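Local coordinates for cystathionine beta-lyase family protein, YNBB B.subtilis ortholog (Clostridium acetobutylicum, PDB 3HVY) that probably acts as a pyridoxal-phosphate-dependent lyase of the methionine gamma-lyase family and is putatively linked to aluminium resistance, at residues A312-L317 against L416-A421. Residues are numbered along the deposited sequence; the frame is centred on the assembly and turned at random.
Sequences ARIMEL and LGVLIA
Ile-314 meets both Val-418 and Leu-419, one with each branch, and makes the two closest contacts between 312-317 and 416-421. Its CB points at helix 411-422, and the CA atoms of Ile-314 and Val-418, 8.5 Å apart, are the closest CA pair between the segments. From CB the short branch, CG2, sits between the backbone N and the carbonyl carbon and reaches Val-418 CG1 at 3.5 Å. The longer branch leaves with CG1 opposite the backbone N (chi1 -158°); CG1 is a spacer without close contact to 416-421. A second extended torsion (chi2 178°) carries CD1 outward until it lies 3.5 Å from Leu-419 CD2. Both carbon pairs are closer than ordinary van der Waals spacing, evidence of firm packing at these two points. The side chains of Ile-314 and Val-418 run past each other in opposite senses, whereas Leu-419 crosses Ile-314 nearly at a right angle; its CB points away and only its end turns back. Met-315, a selenomethionine, adds a looser touch, SE to Val-418 CG1 at 4.3 Å, so Val-418 CG1 lies against two residues of 312-317. Ala-27 of helix 18-55 also packs on Ile-314, and Phe-348 of helix 342-354 on Met-315. The axes of the two short segments, nearly parallel, approach to 11.0 Å and cross at -20°, and 137 Å² is buried between the segments, both sides summed: a wholly apolar contact, joining the end of long helix 287-317 to C-terminal helix 411-422 in the smaller, C-terminal domain of what is probably a fold-type I PLP enzyme.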
loop_
_atom_site.group_PDB
_atom_site.type_symbol
_atom_site.label_atom_id
_atom_site.label_comp_id
_atom_site.label_asym_id
_atom_site.label_seq_id
_atom_site.Cartn_x
_atom_site.Cartn_y
_atom_site.Cartn_z
ATOM N N ALA D 312 8.007 37.580 0.139
ATOM C CA ALA D 312 8.288 38.754 -0.675
ATOM C C ALA D 312 8.269 40.052 0.156
ATOM O O ALA D 312 9.179 40.854 0.063
ATOM C CB ALA D 312 7.230 38.869 -1.864
ATOM N N ARG D 313 7.188 40.278 0.912
ATOM C CA ARG D 313 7.079 41.514 1.679
ATOM C C ARG D 313 8.054 41.582 2.830
ATOM O O ARG D 313 8.752 42.588 2.968
ATOM C CB ARG D 313 5.679 41.792 2.200
ATOM C CG ARG D 313 5.550 43.162 2.835
ATOM C CD ARG D 313 6.071 44.271 1.929
ATOM N NE ARG D 313 5.607 45.612 2.367
ATOM C CZ ARG D 313 5.948 46.776 1.808
ATOM N NH1 ARG D 313 6.795 46.853 0.759
ATOM N NH2 ARG D 313 5.496 47.898 2.355
ATOM N N ILE D 314 8.145 40.519 3.638
ATOM C CA ILE D 314 9.037 40.581 4.781
ATOM C C ILE D 314 10.519 40.687 4.368
ATOM O O ILE D 314 11.266 41.433 4.976
ATOM C CB ILE D 314 8.791 39.465 5.810
ATOM C CG1 ILE D 314 9.359 39.900 7.180
ATOM C CG2 ILE D 314 9.364 38.085 5.339
ATOM C CD1 ILE D 314 9.105 38.833 8.342
HETATM N N MSE D 315 10.947 40.003 3.320
HETATM C CA MSE D 315 12.356 40.094 2.938
HETATM C C MSE D 315 12.615 41.511 2.387
HETATM O O MSE D 315 13.683 42.085 2.556
HETATM C CB MSE D 315 12.720 39.006 1.926
HETATM C CG MSE D 315 12.528 37.572 2.443
HETATM SE SE MSE D 315 13.526 37.254 4.055
HETATM C CE MSE D 315 15.319 37.193 3.302
ATOM N N GLU D 316 11.619 42.074 1.717
ATOM C CA GLU D 316 11.711 43.456 1.251
ATOM C C GLU D 316 11.800 44.460 2.431
ATOM O O GLU D 316 12.652 45.361 2.427
ATOM C CB GLU D 316 10.525 43.755 0.370
ATOM C CG GLU D 316 10.361 45.151 -0.107
ATOM C CD GLU D 316 9.368 45.210 -1.218
ATOM O OE1 GLU D 316 8.155 45.011 -0.972
ATOM O OE2 GLU D 316 9.833 45.403 -2.345
ATOM N N LEU D 317 10.955 44.270 3.447
ATOM C CA LEU D 317 11.056 45.068 4.660
ATOM C C LEU D 317 12.458 44.979 5.267
ATOM O O LEU D 317 12.967 45.948 5.840
ATOM C CB LEU D 317 10.006 44.647 5.681
ATOM C CG LEU D 317 8.558 44.853 5.297
ATOM C CD1 LEU D 317 7.646 44.907 6.531
ATOM C CD2 LEU D 317 8.460 46.137 4.468
ATOM N N LEU D 416 6.436 30.629 9.452
ATOM C CA LEU D 416 7.389 30.277 10.518
ATOM C C LEU D 416 8.776 29.996 9.939
ATOM O O LEU D 416 9.799 30.424 10.478
ATOM C CB LEU D 416 6.865 29.061 11.316
ATOM C CG LEU D 416 5.610 29.359 12.205
ATOM C CD1 LEU D 416 4.921 28.114 12.810
ATOM C CD2 LEU D 416 5.981 30.332 13.308
ATOM N N GLY D 417 8.789 29.314 8.812
ATOM C CA GLY D 417 10.031 29.005 8.123
ATOM C C GLY D 417 10.768 30.255 7.713
ATOM O O GLY D 417 11.978 30.354 7.919
ATOM N N VAL D 418 10.047 31.232 7.151
ATOM C CA VAL D 418 10.702 32.479 6.758
ATOM C C VAL D 418 11.265 33.236 7.958
ATOM O O VAL D 418 12.367 33.778 7.877
ATOM C CB VAL D 418 9.769 33.340 5.882
ATOM C CG1 VAL D 418 10.381 34.759 5.592
ATOM C CG2 VAL D 418 9.449 32.553 4.622
ATOM N N LEU D 419 10.523 33.255 9.071
ATOM C CA LEU D 419 10.979 33.933 10.249
ATOM C C LEU D 419 12.237 33.244 10.779
ATOM O O LEU D 419 13.211 33.924 11.142
ATOM C CB LEU D 419 9.917 33.973 11.349
ATOM C CG LEU D 419 8.579 34.630 11.024
ATOM C CD1 LEU D 419 7.696 34.651 12.295
ATOM C CD2 LEU D 419 8.764 36.049 10.414
ATOM N N ILE D 420 12.225 31.914 10.806
ATOM C CA ILE D 420 13.390 31.186 11.256
ATOM C C ILE D 420 14.562 31.473 10.336
ATOM O O ILE D 420 15.625 31.851 10.782
ATOM C CB ILE D 420 13.130 29.666 11.339
ATOM C CG1 ILE D 420 12.187 29.393 12.495
ATOM C CG2 ILE D 420 14.437 28.895 11.538
ATOM C CD1 ILE D 420 11.465 28.032 12.392
ATOM N N ALA D 421 14.350 31.358 9.041
ATOM C CA ALA D 421 15.406 31.654 8.096
ATOM C C ALA D 421 15.914 33.118 8.192
ATOM O O ALA D 421 17.128 33.378 8.205
ATOM C CB ALA D 421 14.932 31.327 6.683
#